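Local structure of exotoxin A (Pseudomonas aeruginosa, 1IKP) at residues 40-45 with 100-105; 172-177 with 224-229. The protein transfers ADP-ribose from NAD to a target protein through its catalytic domain, and probably binds and enters host cells through its binding and targeting domains. The protein carries 2 engineered substitutions. One frame throughout, in Å; residues are numbered along the deposited sequence.

Contact 1: 40-45 with 100-105; sequences QGVLHY and NWLVPI
Strands 40-45 and 100-105 run antiparallel, their axes 4.6 Å apart at closest approach and their directions 157° apart, as neighbours in the large sheet of the receptor-binding domain, whose family is placed in the concanavalin clan, consistent with a jelly-roll-like fold. Gly41 with Ile105, Leu43 with Val103 and Tyr45 with Trp101 form hydrogen-bonded pairs, each closed by two N-H...O bonds. Leu43, Tyr45, Trp101, Val103 and Ile105 share one face of the sheet and meet there in pairs. Tyr45 CB sits over the centre of the Trp101 six-membered ring, 3.4 Å from its centroid, a close CH-pi contact. The phenol ring then continues nearly parallel to the Trp101 five-membered ring, at 3°, but is slid so far aside that the rings barely overlap. The indole gets under Tyr45 because Trp101 CG stands between its own backbone N and carbonyl carbon. Further along, Tyr45 CE2 meets Val103 CG2 at 3.7 Å, and the Leu43 and Ile105 side chains cross at about a right angle, CD1 of the first 3.8 Å from CG2 of the second. The other face bears Val42, His44, Leu102 and Pro104; Val42, Leu102 and Pro104 touch Trp190 of helix 188-191. There Leu102 CD2 lies 3.7 Å from His44 CD2. Beyond it, His44 NE2 donates to Asn100 OD1 over 2.9 Å; the oxygen lies near the imidazole plane and receives the N-H on a lone pair.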
loop_
_atom_site.group_PDB
_atom_site.type_symbol
_atom_site.label_atom_id
_atom_site.label_comp_id
_atom_site.label_asym_id
_atom_site.label_seq_id
_atom_site.Cartn_x
_atom_site.Cartn_y
_atom_site.Cartn_z
ATOM N N GLN A 40 -12.435 -14.034 -14.377
ATOM C CA GLN A 40 -11.145 -13.430 -14.080
ATOM C C GLN A 40 -10.239 -14.497 -13.524
ATOM O O GLN A 40 -10.682 -15.420 -12.839
ATOM C CB GLN A 40 -11.273 -12.267 -13.088
ATOM C CG GLN A 40 -11.974 -12.587 -11.792
ATOM C CD GLN A 40 -12.114 -11.371 -10.884
ATOM O OE1 GLN A 40 -13.098 -11.242 -10.170
ATOM N NE2 GLN A 40 -11.121 -10.483 -10.903
ATOM N N GLY A 41 -8.954 -14.388 -13.832
ATOM C CA GLY A 41 -8.030 -15.379 -13.332
ATOM C C GLY A 41 -6.616 -14.857 -13.375
ATOM O O GLY A 41 -6.376 -13.733 -13.823
ATOM N N VAL A 42 -5.698 -15.693 -12.901
ATOM C CA VAL A 42 -4.270 -15.399 -12.892
ATOM C C VAL A 42 -3.484 -16.613 -13.391
ATOM O O VAL A 42 -3.663 -17.736 -12.892
ATOM C CB VAL A 42 -3.768 -15.074 -11.482
ATOM C CG1 VAL A 42 -2.243 -14.856 -11.505
ATOM C CG2 VAL A 42 -4.457 -13.827 -10.935
ATOM N N LEU A 43 -2.645 -16.392 -14.396
ATOM C CA LEU A 43 -1.759 -17.416 -14.919
ATOM C C LEU A 43 -0.464 -17.261 -14.130
ATOM O O LEU A 43 0.084 -16.156 -14.061
ATOM C CB LEU A 43 -1.457 -17.184 -16.402
ATOM C CG LEU A 43 -2.611 -17.508 -17.338
ATOM C CD1 LEU A 43 -2.377 -16.885 -18.699
ATOM C CD2 LEU A 43 -2.734 -19.040 -17.450
ATOM N N HIS A 44 0.001 -18.345 -13.514
ATOM C CA HIS A 44 1.242 -18.316 -12.756
ATOM C C HIS A 44 2.277 -19.157 -13.502
ATOM O O HIS A 44 2.145 -20.394 -13.603
ATOM C CB HIS A 44 1.001 -18.886 -11.351
ATOM C CG HIS A 44 2.223 -18.947 -10.489
ATOM N ND1 HIS A 44 2.204 -19.448 -9.205
ATOM C CD2 HIS A 44 3.491 -18.524 -10.708
ATOM C CE1 HIS A 44 3.403 -19.331 -8.667
ATOM N NE2 HIS A 44 4.201 -18.769 -9.560
ATOM N N TYR A 45 3.266 -18.468 -14.059
ATOM C CA TYR A 45 4.373 -19.086 -14.800
ATOM C C TYR A 45 5.553 -19.240 -13.850
ATOM O O TYR A 45 5.901 -18.304 -13.146
ATOM C CB TYR A 45 4.821 -18.191 -15.960
ATOM C CG TYR A 45 3.826 -18.054 -17.085
ATOM C CD1 TYR A 45 3.929 -18.843 -18.234
ATOM C CD2 TYR A 45 2.777 -17.134 -17.004
ATOM C CE1 TYR A 45 3.021 -18.724 -19.280
ATOM C CE2 TYR A 45 1.856 -17.009 -18.049
ATOM C CZ TYR A 45 1.980 -17.798 -19.178
ATOM O OH TYR A 45 1.075 -17.694 -20.224
ATOM N N ASN A 100 9.357 -16.507 -11.267
ATOM C CA ASN A 100 7.898 -16.487 -11.272
ATOM C C ASN A 100 7.316 -15.245 -11.925
ATOM O O ASN A 100 7.781 -14.130 -11.669
ATOM C CB ASN A 100 7.341 -16.496 -9.841
ATOM C CG ASN A 100 7.743 -17.722 -9.049
ATOM O OD1 ASN A 100 6.987 -18.697 -8.962
ATOM N ND2 ASN A 100 8.943 -17.671 -8.463
ATOM N N TRP A 101 6.318 -15.423 -12.779
ATOM C CA TRP A 101 5.640 -14.232 -13.269
ATOM C C TRP A 101 4.149 -14.524 -13.356
ATOM O O TRP A 101 3.730 -15.663 -13.618
ATOM C CB TRP A 101 6.252 -13.652 -14.575
ATOM C CG TRP A 101 6.100 -14.415 -15.824
ATOM C CD1 TRP A 101 5.187 -14.193 -16.813
ATOM C CD2 TRP A 101 6.935 -15.487 -16.276
ATOM N NE1 TRP A 101 5.404 -15.055 -17.864
ATOM C CE2 TRP A 101 6.467 -15.864 -17.555
ATOM C CE3 TRP A 101 8.032 -16.169 -15.723
ATOM C CZ2 TRP A 101 7.051 -16.896 -18.297
ATOM C CZ3 TRP A 101 8.626 -17.207 -16.469
ATOM C CH2 TRP A 101 8.122 -17.555 -17.745
ATOM N N LEU A 102 3.347 -13.498 -13.071
ATOM C CA LEU A 102 1.900 -13.615 -13.061
ATOM C C LEU A 102 1.290 -12.764 -14.157
ATOM O O LEU A 102 1.589 -11.564 -14.275
ATOM C CB LEU A 102 1.334 -13.150 -11.710
ATOM C CG LEU A 102 1.988 -13.682 -10.437
ATOM C CD1 LEU A 102 1.297 -13.110 -9.216
ATOM C CD2 LEU A 102 1.933 -15.204 -10.435
ATOM N N VAL A 103 0.425 -13.392 -14.952
ATOM C CA VAL A 103 -0.278 -12.695 -16.032
ATOM C C VAL A 103 -1.778 -12.769 -15.719
ATOM O O VAL A 103 -2.350 -13.862 -15.652
ATOM C CB VAL A 103 0.012 -13.352 -17.401
ATOM C CG1 VAL A 103 -0.722 -12.586 -18.528
ATOM C CG2 VAL A 103 1.524 -13.361 -17.649
ATOM N N PRO A 104 -2.432 -11.609 -15.506
ATOM C CA PRO A 104 -3.861 -11.636 -15.200
ATOM C C PRO A 104 -4.653 -11.816 -16.477
ATOM O O PRO A 104 -4.193 -11.453 -17.558
ATOM C CB PRO A 104 -4.087 -10.286 -14.521
ATOM C CG PRO A 104 -3.172 -9.380 -15.301
ATOM C CD PRO A 104 -1.908 -10.226 -15.493
ATOM N N ILE A 105 -5.832 -12.422 -16.341
ATOM C CA ILE A 105 -6.706 -12.630 -17.490
ATOM C C ILE A 105 -8.111 -12.188 -17.084
ATOM O O ILE A 105 -8.490 -12.241 -15.912
ATOM C CB ILE A 105 -6.690 -14.118 -17.992
ATOM C CG1 ILE A 105 -7.063 -15.073 -16.864
ATOM C CG2 ILE A 105 -5.320 -14.456 -18.583
ATOM C CD1 ILE A 105 -7.106 -16.536 -17.308
#

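Contact 2: 172-177 with 224-229; sequences VSVVMA and IYRVLA
Val172 and Val174 on strand 172-176 meet Arg226 and Leu228 of the antiparallel strand 224-228, and Ala229 just beyond it, the strand axes passing 4.4 Å apart. All seven hydrogen bonds between the segments are backbone to backbone. Val174 exchanges two with Arg226, and Met176 two with Ile224. At the other end the pattern changes: Val172 O is gripped by two N-H groups, Leu228 N at 2.8 Å and Ala229 N at 3.2 Å, both in the plane of the carbonyl, while Val172 N returns a bond to Ala229 O.

Apolar packing gathers around the two valines. Val172 CG1 touches Ala229 CB at 3.8 Å, and Trp8 of helix 7-10 lies against both residues. Val174 CG1, placed between its backbone N and carbonyl carbon (chi1 63°), touches Leu228 CD2 at 3.9 Å. The same methyl lies over one face of the Arg226 guanidinium, near its border rather than its centre and 4.1 Å from NH1; the bent arginine chain folds its charged head back beside the valine.

Across the sheet, the Tyr225 ring leans along the strand toward Ser173, since its CG is anti to the backbone N (chi1 173°). Its CE1 comes within 3.4 Å of both Ser173 CB and OG, approaches of packing alone. The hydroxyl makes a weak hydrogen bond to Gln201 NE2.

Strand 224-228 thus attaches to the 164-176 strand of the binding domain's sheet with its outer residues largely at the surface. The chain turns a corner at Ala229. Leu228 and Ala229 together face Val172, so the register slips by one: a classic beta bulge in an antiparallel pair.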
loop_
_atom_site.group_PDB
_atom_site.type_symbol
_atom_site.label_atom_id
_atom_site.label_comp_id
_atom_site.label_asym_id
_atom_site.label_seq_id
_atom_site.Cartn_x
_atom_site.Cartn_y
_atom_site.Cartn_z
ATOM N N VAL A 172 3.094 -23.935 -15.928
ATOM C CA VAL A 172 2.164 -22.819 -15.853
ATOM C C VAL A 172 0.828 -23.328 -15.340
ATOM O O VAL A 172 0.345 -24.400 -15.748
ATOM C CB VAL A 172 2.007 -22.109 -17.237
ATOM C CG1 VAL A 172 1.532 -23.085 -18.314
ATOM C CG2 VAL A 172 1.055 -20.929 -17.097
ATOM N N SER A 173 0.244 -22.569 -14.424
ATOM C CA SER A 173 -1.036 -22.908 -13.833
ATOM C C SER A 173 -1.955 -21.724 -13.974
ATOM O O SER A 173 -1.514 -20.617 -14.284
ATOM C CB SER A 173 -0.867 -23.241 -12.349
ATOM O OG SER A 173 -0.381 -22.133 -11.601
ATOM N N VAL A 174 -3.242 -21.961 -13.793
ATOM C CA VAL A 174 -4.207 -20.883 -13.845
ATOM C C VAL A 174 -5.139 -21.034 -12.674
ATOM O O VAL A 174 -5.498 -22.147 -12.279
ATOM C CB VAL A 174 -5.045 -20.891 -15.132
ATOM C CG1 VAL A 174 -5.889 -22.169 -15.213
ATOM C CG2 VAL A 174 -5.949 -19.642 -15.182
ATOM N N VAL A 175 -5.496 -19.908 -12.074
ATOM C CA VAL A 175 -6.445 -19.891 -10.979
ATOM C C VAL A 175 -7.584 -18.990 -11.429
ATOM O O VAL A 175 -7.373 -17.853 -11.863
ATOM C CB VAL A 175 -5.833 -19.395 -9.654
ATOM C CG1 VAL A 175 -5.241 -18.016 -9.817
ATOM C CG2 VAL A 175 -6.894 -19.366 -8.578
ATOM N N MET A 176 -8.797 -19.530 -11.384
ATOM C CA MET A 176 -9.970 -18.798 -11.814
ATOM C C MET A 176 -10.813 -18.454 -10.601
ATOM O O MET A 176 -11.044 -19.289 -9.722
ATOM C CB MET A 176 -10.802 -19.642 -12.786
ATOM C CG MET A 176 -10.142 -19.974 -14.098
ATOM S SD MET A 176 -9.731 -18.513 -15.084
ATOM C CE MET A 176 -11.397 -17.816 -15.318
ATOM N N ALA A 177 -11.279 -17.214 -10.555
ATOM C CA ALA A 177 -12.099 -16.784 -9.442
ATOM C C ALA A 177 -13.497 -17.331 -9.650
ATOM O O ALA A 177 -13.845 -17.757 -10.748
ATOM C CB ALA A 177 -12.144 -15.259 -9.374
ATOM N N ILE A 224 -10.666 -21.746 -8.310
ATOM C CA ILE A 224 -10.396 -23.091 -8.819
ATOM C C ILE A 224 -9.040 -23.038 -9.514
ATOM O O ILE A 224 -8.808 -22.197 -10.397
ATOM C CB ILE A 224 -11.467 -23.544 -9.817
ATOM C CG1 ILE A 224 -12.818 -23.649 -9.098
ATOM C CG2 ILE A 224 -11.079 -24.902 -10.409
ATOM C CD1 ILE A 224 -13.984 -23.908 -10.012
ATOM N N TYR A 225 -8.166 -23.960 -9.122
ATOM C CA TYR A 225 -6.786 -24.062 -9.617
ATOM C C TYR A 225 -6.534 -25.224 -10.578
ATOM O O TYR A 225 -7.019 -26.322 -10.363
ATOM C CB TYR A 225 -5.869 -24.224 -8.408
ATOM C CG TYR A 225 -4.430 -24.518 -8.731
ATOM C CD1 TYR A 225 -3.544 -23.490 -9.036
ATOM C CD2 TYR A 225 -3.945 -25.834 -8.711
ATOM C CE1 TYR A 225 -2.214 -23.755 -9.312
ATOM C CE2 TYR A 225 -2.610 -26.108 -8.988
ATOM C CZ TYR A 225 -1.750 -25.062 -9.288
ATOM O OH TYR A 225 -0.428 -25.302 -9.564
ATOM N N ARG A 226 -5.746 -24.989 -11.618
ATOM C CA ARG A 226 -5.422 -26.042 -12.582
ATOM C C ARG A 226 -4.053 -25.847 -13.200
ATOM O O ARG A 226 -3.682 -24.728 -13.553
ATOM C CB ARG A 226 -6.419 -26.055 -13.734
ATOM C CG ARG A 226 -7.815 -26.490 -13.379
ATOM C CD ARG A 226 -8.798 -25.740 -14.241
ATOM N NE ARG A 226 -8.465 -25.818 -15.657
ATOM C CZ ARG A 226 -8.812 -24.898 -16.550
ATOM N NH1 ARG A 226 -9.498 -23.829 -16.173
ATOM N NH2 ARG A 226 -8.477 -25.049 -17.822
ATOM N N VAL A 227 -3.303 -26.939 -13.330
ATOM C CA VAL A 227 -2.004 -26.890 -13.989
ATOM C C VAL A 227 -2.319 -27.013 -15.480
ATOM O O VAL A 227 -3.025 -27.939 -15.908
ATOM C CB VAL A 227 -1.081 -28.076 -13.585
ATOM C CG1 VAL A 227 0.180 -28.080 -14.458
ATOM C CG2 VAL A 227 -0.706 -27.971 -12.118
ATOM N N LEU A 228 -1.813 -26.084 -16.278
ATOM C CA LEU A 228 -2.064 -26.122 -17.715
ATOM C C LEU A 228 -0.951 -26.824 -18.505
ATOM O O LEU A 228 -1.207 -27.470 -19.524
ATOM C CB LEU A 228 -2.265 -24.697 -18.251
ATOM C CG LEU A 228 -3.452 -23.896 -17.693
ATOM C CD1 LEU A 228 -3.445 -22.501 -18.296
ATOM C CD2 LEU A 228 -4.776 -24.600 -18.018
ATOM N N ALA A 229 0.286 -26.693 -18.047
ATOM C CA ALA A 229 1.410 -27.323 -18.734
ATOM C C ALA A 229 2.568 -27.499 -17.769
ATOM O O ALA A 229 2.681 -26.794 -16.757
ATOM C CB ALA A 229 1.851 -26.473 -19.950
#

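Contacts 1 and 2 belong to one sheet and are joined through their middle strands, 40-45 and 172-177, so the four segments lie in the order 100-105, 40-45, 172-177, 224-229. His44 N to Ser173 O, 2.8 Å, and Val42 N to Val175 O are the probable hydrogen bonds of that seam, and Leu43 CD2 packs on Leu228 CD1. Contact 1 is wholly buried, regular in register and rich in aromatic and aliphatic packing, with a histidine-asparagine bond inside it. Contact 2 is only partly buried: Val172 to Val175 are buried, whereas Ile224, Arg226 and Val227 are exposed, and its register is interrupted by a bulge.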